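Local coordinates for protein mannose-specific lectin 3 chain 2 (Crocus vernus, PDB 3MEZ) that probably binds mannose as a bulb-type lectin domain, pairing with a chain 1 partner to build a heterotetramer of two such heterodimers, at residues H65-L69 with V81-Q87. Numbering follows the deposited sequence.
Unlike the reference sequence in segment 65-69: Glu68 (reference Gln).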
ATOM      1  N   HIS B  65      -3.655  15.244  -2.216  1.00 20.49           N
ATOM      2  CA  HIS B  65      -4.555  15.883  -1.288  1.00 20.83           C
ATOM      3  C   HIS B  65      -5.120  17.231  -1.766  1.00 20.78           C
ATOM      4  O   HIS B  65      -5.578  18.017  -0.996  1.00 22.27           O
ATOM      5  CB  HIS B  65      -3.988  15.956   0.098  1.00 18.76           C
ATOM      6  CG  HIS B  65      -3.988  14.648   0.814  1.00 20.42           C
ATOM      7  ND1 HIS B  65      -2.981  13.732   0.673  1.00 25.55           N
ATOM      8  CD2 HIS B  65      -4.844  14.118   1.699  1.00 16.21           C
ATOM      9  CE1 HIS B  65      -3.233  12.688   1.424  1.00 18.32           C
ATOM     10  NE2 HIS B  65      -4.359  12.898   2.052  1.00 20.78           N
ATOM     11  N   SER B  66      -5.018  17.465  -3.056  1.00 22.74           N
ATOM     12  CA  SER B  66      -5.778  18.469  -3.766  1.00 23.97           C
ATOM     13  C   SER B  66      -6.574  17.860  -4.940  1.00 25.55           C
ATOM     14  O   SER B  66      -6.998  18.549  -5.839  1.00 25.59           O
ATOM     15  CB  SER B  66      -4.880  19.613  -4.245  1.00 25.00           C
ATOM     16  OG  SER B  66      -4.272  20.295  -3.185  1.00 27.95           O
ATOM     17  N   GLY B  67      -6.743  16.550  -4.925  1.00 25.46           N
ATOM     18  CA  GLY B  67      -7.448  15.872  -5.974  1.00 23.88           C
ATOM     19  C   GLY B  67      -6.663  15.602  -7.245  1.00 22.33           C
ATOM     20  O   GLY B  67      -7.194  15.096  -8.162  1.00 22.71           O
ATOM     21  N   GLU B  68      -5.396  15.954  -7.279  1.00 21.09           N
ATOM     22  CA  GLU B  68      -4.554  15.721  -8.440  1.00 22.19           C
ATOM     23  C   GLU B  68      -4.133  14.272  -8.605  1.00 23.22           C
ATOM     24  O   GLU B  68      -3.840  13.664  -7.654  1.00 24.39           O
ATOM     25  CB  GLU B  68      -3.313  16.643  -8.399  1.00 23.29           C
ATOM     26  CG  GLU B  68      -2.141  16.217  -7.521  1.00 19.92           C
ATOM     27  CD  GLU B  68      -2.313  16.531  -6.045  1.00 24.39           C
ATOM     28  OE1 GLU B  68      -1.358  16.852  -5.346  1.00 27.53           O
ATOM     29  OE2 GLU B  68      -3.402  16.427  -5.567  1.00 26.49           O
ATOM     30  N   LEU B  69      -4.068  13.770  -9.823  1.00 23.15           N
ATOM     31  CA  LEU B  69      -3.472  12.483 -10.122  1.00 25.33           C
ATOM     32  C   LEU B  69      -2.175  12.639 -10.885  1.00 26.49           C
ATOM     33  O   LEU B  69      -2.196  13.055 -12.000  1.00 26.68           O
ATOM     34  CB  LEU B  69      -4.369  11.672 -11.024  1.00 25.53           C
ATOM     35  CG  LEU B  69      -5.605  10.909 -10.654  1.00 29.23           C
ATOM     36  CD1 LEU B  69      -6.079  10.164 -11.886  1.00 28.12           C
ATOM     37  CD2 LEU B  69      -5.324   9.962  -9.563  1.00 26.14           C
ATOM     38  N   VAL B  81       0.233  14.791 -15.184  1.00 30.42           N
ATOM     39  CA  VAL B  81      -0.613  15.202 -14.116  1.00 31.03           C
ATOM     40  C   VAL B  81      -1.976  15.632 -14.636  1.00 32.56           C
ATOM     41  O   VAL B  81      -2.085  16.190 -15.692  1.00 32.33           O
ATOM     42  CB  VAL B  81      -0.023  16.329 -13.299  1.00 31.47           C
ATOM     43  CG1 VAL B  81      -0.817  16.544 -12.102  1.00 33.30           C
ATOM     44  CG2 VAL B  81       1.337  16.033 -12.904  1.00 30.44           C
ATOM     45  N   SER B  82      -3.009  15.360 -13.874  1.00 30.00           N
ATOM     46  CA  SER B  82      -4.315  15.841 -14.196  1.00 29.59           C
ATOM     47  C   SER B  82      -4.407  17.334 -13.875  1.00 29.37           C
ATOM     48  O   SER B  82      -3.558  17.872 -13.204  1.00 27.39           O
ATOM     49  CB  SER B  82      -5.375  15.006 -13.502  1.00 29.07           C
ATOM     50  OG  SER B  82      -5.366  15.216 -12.151  1.00 27.29           O
ATOM     51  N   ASN B  83      -5.430  17.999 -14.380  1.00 29.06           N
ATOM     52  CA  ASN B  83      -5.491  19.441 -14.258  1.00 30.27           C
ATOM     53  C   ASN B  83      -6.115  19.931 -12.965  1.00 32.53           C
ATOM     54  O   ASN B  83      -6.214  21.089 -12.744  1.00 33.10           O
ATOM     55  CB  ASN B  83      -6.117  20.097 -15.484  1.00 30.41           C
ATOM     56  CG  ASN B  83      -7.535  19.706 -15.687  1.00 31.83           C
ATOM     57  OD1 ASN B  83      -8.102  18.987 -14.919  1.00 28.03           O
ATOM     58  ND2 ASN B  83      -8.114  20.205 -16.738  1.00 31.72           N
ATOM     59  N   THR B  84      -6.510  19.011 -12.111  1.00 33.53           N
ATOM     60  CA  THR B  84      -7.202  19.354 -10.900  1.00 35.54           C
ATOM     61  C   THR B  84      -6.410  19.957  -9.818  0.50 35.49           C
ATOM     62  O   THR B  84      -5.301  19.596  -9.602  1.00 37.58           O
ATOM     63  CB  THR B  84      -7.873  18.167 -10.193  0.50 36.02           C
ATOM     64  OG1 THR B  84      -7.665  18.323  -8.800  0.50 36.31           O
ATOM     65  CG2 THR B  84      -7.320  16.844 -10.580  0.50 34.87           C
ATOM     66  N   VAL B  85      -7.013  20.881  -9.108  1.00 36.32           N
ATOM     67  CA  VAL B  85      -6.488  21.251  -7.837  1.00 35.81           C
ATOM     68  C   VAL B  85      -7.421  22.013  -6.946  0.50 34.44           C
ATOM     69  O   VAL B  85      -7.428  23.233  -6.949  1.00 35.47           O
ATOM     70  CB  VAL B  85      -5.210  21.968  -7.989  0.50 36.05           C
ATOM     71  CG1 VAL B  85      -4.064  21.046  -7.572  0.50 37.16           C
ATOM     72  CG2 VAL B  85      -5.062  22.377  -9.402  0.50 37.64           C
ATOM     73  N   GLY B  86      -8.168  21.256  -6.170  1.00 32.56           N
ATOM     74  CA  GLY B  86      -9.114  21.752  -5.221  1.00 30.41           C
ATOM     75  C   GLY B  86      -8.514  22.107  -3.899  1.00 29.83           C
ATOM     76  O   GLY B  86      -7.358  22.224  -3.749  1.00 28.88           O
ATOM     77  N   GLN B  87      -9.364  22.305  -2.934  1.00 31.07           N
ATOM     78  CA  GLN B  87      -8.971  22.697  -1.607  1.00 31.67           C
ATOM     79  C   GLN B  87      -8.250  21.529  -0.898  1.00 31.74           C
ATOM     80  O   GLN B  87      -8.548  20.390  -1.135  1.00 28.59           O
ATOM     81  CB  GLN B  87     -10.240  23.139  -0.884  1.00 33.91           C
ATOM     82  CG  GLN B  87     -10.137  23.412   0.570  1.00 39.39           C
ATOM     83  CD  GLN B  87     -11.479  23.407   1.284  1.00 47.79           C
ATOM     84  OE1 GLN B  87     -12.533  23.312   0.673  1.00 53.59           O
ATOM     85  NE2 GLN B  87     -11.438  23.523   2.591  1.00 49.73           N
TER
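Segments 65-69 and 81-87 run antiparallel and are tied by backbone bonds at two places, Ser82 N to Leu69 O at 3.1 Å and Gly86 N to Ser66 O at 3.0 Å. Between them the pairing passes to side chains. Ser82 points its CB toward 65-69, and its OG, set between its own backbone N and carbonyl carbon (chi1 70°), accepts an almost straight bond from Leu69 N (3.0 Å, 174° at the hydrogen). Leu69 is thereby gripped through both its N and its O by one serine. Thr84 lies against the bend at Gly67, which has a positive phi and brings its backbone close against the threonine side chain; CG2 is modelled only 3.0 Å from Gly67 O, a doubtful spacing, since the threonine is off a staggered rotamer. Ser66 O also receives a CA-H...O contact from Val85 CA at 3.4 Å, while Ser66 CB meets Val85 CG1 at 3.7 Å. Within 65-69, Glu68 bends back at chi2 (-80°) and OE2 accepts the Ser66 N-H through its syn lone pair, a link across Gly67. The contact extends the antiparallel pairing of strands 69-72 and 78-81 in this bulb-type lectin domain into the loops at their ends. Leu69 packs on Met61 and Leu63 of strand 60-63, and Trp105 of the chain 1 partner packs against Leu69 and Ser82.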